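Local coordinates for Thiol:disulfide interchange protein (Klebsiella pneumoniae, PDB 6DXN) that probably acts as a periplasmic thiol-disulfide oxidoreductase of the DsbA type, introducing disulfide bonds into exported proteins, at residues 161-166 with 181-186. Residues are numbered along the deposited sequence; the frame is centred on the assembly and turned at random.
Sequences YHINNA and ANLVLF
Ile163, the last residue of strand 161-163, points its side chain at helix 173-188 and meets two consecutive helical residues, Leu183 and Val184. The contact is wholly apolar, with no hydrogen bond between the two segments. Ile163 and Leu183 reach toward each other and touch tip to tip: CD2 of Leu183 comes 3.7 Å from CG2 of Ile163 and 3.9 Å from its CG1, so one leucine methyl rests against the CG2 methyl and the CG1 methylene of the isoleucine. The side chain of Leu183 leaves the helix toward the strand, and with CG turned away from the backbone N (chi1 172°) its CD2 methyl ends against Ile163.

The longer branch of Ile163, through CG1 to CD1, reaches the second partner. With the chain extended about CB-CG1 (chi2 176°), CD1 comes to 3.5 Å from CG2 of Val184, a close methyl-to-methyl approach. Here the two side chains cross at about a right angle, and Val184 meets Ile163 with CG2, the methyl beside its own backbone N. CG2 and CG1 of Ile163 thus lie against Leu183, while CD1 goes on to Val184; the backbones stay well apart, with 8.0 Å between CA of Ile163 and CA of Val184.

All three residues are buried. Met180 and Leu187 of the same helix also touch Ile163, Leu168 and Tyr6 lie against Leu183, and Ile49 of helix 45-52 meets Val184. The backbone of Ile163 is meanwhile hydrogen-bonded to Phe155 in the neighbouring antiparallel strand 154-157. Through Ile163 the end of strand 161-163 is joined to the C-terminal helix 173-188, which packs against one face of the central sheet, as in the thioredoxin fold of DsbA-family proteins.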
ATOM      1  N   TYR A 161      15.375   2.121  -3.293  1.00 24.33           N
ATOM      2  CA  TYR A 161      15.446   2.982  -2.109  1.00 22.21           C
ATOM      3  C   TYR A 161      14.242   2.741  -1.185  1.00 21.02           C
ATOM      4  O   TYR A 161      13.102   3.007  -1.562  1.00 18.23           O
ATOM      5  CB  TYR A 161      15.528   4.450  -2.548  1.00 23.14           C
ATOM      6  CG  TYR A 161      16.586   4.723  -3.589  1.00 24.78           C
ATOM      7  CD1 TYR A 161      17.931   4.728  -3.260  1.00 24.53           C
ATOM      8  CD2 TYR A 161      16.245   4.957  -4.912  1.00 24.45           C
ATOM      9  CE1 TYR A 161      18.908   4.967  -4.214  1.00 26.69           C
ATOM     10  CE2 TYR A 161      17.206   5.203  -5.877  1.00 25.70           C
ATOM     11  CZ  TYR A 161      18.544   5.203  -5.529  1.00 27.38           C
ATOM     12  OH  TYR A 161      19.493   5.450  -6.480  1.00 30.32           O
ATOM     13  N   HIS A 162      14.531   2.235   0.024  1.00 20.54           N
ATOM     14  CA  HIS A 162      13.546   1.994   1.084  1.00 19.36           C
ATOM     15  C   HIS A 162      13.589   3.168   2.073  1.00 18.58           C
ATOM     16  O   HIS A 162      14.619   3.432   2.700  1.00 18.29           O
ATOM     17  CB  HIS A 162      13.800   0.639   1.759  1.00 19.52           C
ATOM     18  CG  HIS A 162      12.994   0.430   2.995  1.00 17.92           C
ATOM     19  ND1 HIS A 162      13.544   0.533   4.259  1.00 17.54           N
ATOM     20  CD2 HIS A 162      11.678   0.178   3.170  1.00 16.93           C
ATOM     21  CE1 HIS A 162      12.606   0.326   5.162  1.00 16.57           C
ATOM     22  NE2 HIS A 162      11.454   0.104   4.518  1.00 17.48           N
ATOM     23  N   ILE A 163      12.454   3.863   2.195  1.00 16.77           N
ATOM     24  CA  ILE A 163      12.302   5.049   3.036  1.00 16.51           C
ATOM     25  C   ILE A 163      12.336   4.686   4.525  1.00 16.52           C
ATOM     26  O   ILE A 163      11.796   3.682   4.925  1.00 16.31           O
ATOM     27  CB  ILE A 163      10.994   5.775   2.665  1.00 15.29           C
ATOM     28  CG1 ILE A 163      11.135   6.499   1.321  1.00 14.77           C
ATOM     29  CG2 ILE A 163      10.554   6.712   3.786  1.00 14.15           C
ATOM     30  CD1 ILE A 163       9.874   7.158   0.817  1.00 14.68           C
ATOM     31  N   ASN A 164      12.996   5.540   5.321  1.00 17.60           N
ATOM     32  CA  ASN A 164      13.046   5.396   6.775  1.00 17.23           C
ATOM     33  C   ASN A 164      11.969   6.321   7.355  1.00 15.85           C
ATOM     34  O   ASN A 164      12.219   7.520   7.598  1.00 16.58           O
ATOM     35  CB  ASN A 164      14.428   5.694   7.358  1.00 17.47           C
ATOM     36  CG  ASN A 164      14.469   5.558   8.867  1.00 18.75           C
ATOM     37  OD1 ASN A 164      13.445   5.307   9.505  1.00 19.28           O
ATOM     38  ND2 ASN A 164      15.642   5.737   9.453  1.00 20.12           N
ATOM     39  N   ASN A 165      10.785   5.738   7.582  1.00 15.02           N
ATOM     40  CA  ASN A 165       9.579   6.447   8.058  1.00 14.93           C
ATOM     41  C   ASN A 165       9.847   7.338   9.273  1.00 13.80           C
ATOM     42  O   ASN A 165       9.321   8.450   9.343  1.00 13.73           O
ATOM     43  CB  ASN A 165       8.443   5.477   8.421  1.00 14.47           C
ATOM     44  CG  ASN A 165       7.881   4.721   7.234  1.00 14.87           C
ATOM     45  OD1 ASN A 165       8.298   4.940   6.096  1.00 17.05           O
ATOM     46  ND2 ASN A 165       6.932   3.828   7.484  1.00 13.98           N
ATOM     47  N   ALA A 166      10.646   6.847  10.223  1.00 13.70           N
ATOM     48  CA  ALA A 166      10.876   7.571  11.484  1.00 14.22           C
ATOM     49  C   ALA A 166      11.819   8.772  11.313  1.00 14.45           C
ATOM     50  O   ALA A 166      11.878   9.635  12.187  1.00 15.00           O
ATOM     51  CB  ALA A 166      11.421   6.609  12.515  1.00 13.63           C
ATOM     52  N   ALA A 181       6.176  13.033   1.178  1.00 14.81           N
ATOM     53  CA  ALA A 181       5.947  13.241  -0.259  1.00 14.94           C
ATOM     54  C   ALA A 181       7.181  13.902  -0.889  1.00 15.82           C
ATOM     55  O   ALA A 181       7.541  13.605  -2.024  1.00 16.27           O
ATOM     56  CB  ALA A 181       4.711  14.068  -0.486  1.00 13.93           C
ATOM     57  N   ASN A 182       7.800  14.818  -0.138  1.00 16.83           N
ATOM     58  CA  ASN A 182       9.012  15.509  -0.604  1.00 17.06           C
ATOM     59  C   ASN A 182      10.141  14.483  -0.786  1.00 16.26           C
ATOM     60  O   ASN A 182      10.790  14.464  -1.834  1.00 15.44           O
ATOM     61  CB  ASN A 182       9.405  16.653   0.331  1.00 17.69           C
ATOM     62  CG  ASN A 182       8.527  17.878   0.178  1.00 18.17           C
ATOM     63  OD1 ASN A 182       7.871  18.060  -0.846  1.00 19.13           O
ATOM     64  ND2 ASN A 182       8.533  18.739   1.177  1.00 17.70           N
ATOM     65  N   LEU A 183      10.345  13.627   0.228  1.00 15.67           N
ATOM     66  CA  LEU A 183      11.374  12.574   0.180  1.00 16.45           C
ATOM     67  C   LEU A 183      11.097  11.620  -0.990  1.00 17.57           C
ATOM     68  O   LEU A 183      12.024  11.262  -1.728  1.00 19.91           O
ATOM     69  CB  LEU A 183      11.414  11.806   1.506  1.00 16.37           C
ATOM     70  CG  LEU A 183      12.314  10.569   1.527  1.00 16.67           C
ATOM     71  CD1 LEU A 183      13.751  10.917   1.176  1.00 17.47           C
ATOM     72  CD2 LEU A 183      12.265   9.883   2.880  1.00 16.41           C
ATOM     73  N   VAL A 184       9.835  11.196  -1.147  1.00 17.31           N
ATOM     74  CA  VAL A 184       9.478  10.301  -2.257  1.00 19.14           C
ATOM     75  C   VAL A 184       9.936  10.940  -3.578  1.00 19.68           C
ATOM     76  O   VAL A 184      10.604  10.297  -4.394  1.00 18.68           O
ATOM     77  CB  VAL A 184       7.973   9.955  -2.274  1.00 19.38           C
ATOM     78  CG1 VAL A 184       7.493   9.484  -3.645  1.00 21.30           C
ATOM     79  CG2 VAL A 184       7.626   8.916  -1.225  1.00 19.73           C
ATOM     80  N   LEU A 185       9.586  12.215  -3.772  1.00 19.88           N
ATOM     81  CA  LEU A 185       9.937  12.907  -5.014  1.00 20.00           C
ATOM     82  C   LEU A 185      11.460  12.959  -5.192  1.00 18.86           C
ATOM     83  O   LEU A 185      11.954  12.715  -6.289  1.00 18.80           O
ATOM     84  CB  LEU A 185       9.328  14.311  -5.008  1.00 20.98           C
ATOM     85  CG  LEU A 185       7.832  14.374  -5.302  1.00 22.57           C
ATOM     86  CD1 LEU A 185       7.356  15.817  -5.317  1.00 24.04           C
ATOM     87  CD2 LEU A 185       7.512  13.698  -6.625  1.00 23.54           C
ATOM     88  N   PHE A 186      12.169  13.272  -4.103  1.00 18.89           N
ATOM     89  CA  PHE A 186      13.632  13.350  -4.072  1.00 18.92           C
ATOM     90  C   PHE A 186      14.232  12.021  -4.547  1.00 19.68           C
ATOM     91  O   PHE A 186      15.280  11.998  -5.187  1.00 18.00           O
ATOM     92  CB  PHE A 186      14.131  13.689  -2.663  1.00 17.85           C
ATOM     93  CG  PHE A 186      15.628  13.618  -2.475  1.00 19.17           C
ATOM     94  CD1 PHE A 186      16.249  12.418  -2.163  1.00 19.02           C
ATOM     95  CD2 PHE A 186      16.418  14.751  -2.605  1.00 20.32           C
ATOM     96  CE1 PHE A 186      17.624  12.349  -1.998  1.00 20.05           C
ATOM     97  CE2 PHE A 186      17.791  14.686  -2.424  1.00 19.89           C
ATOM     98  CZ  PHE A 186      18.392  13.485  -2.124  1.00 20.84           C
TER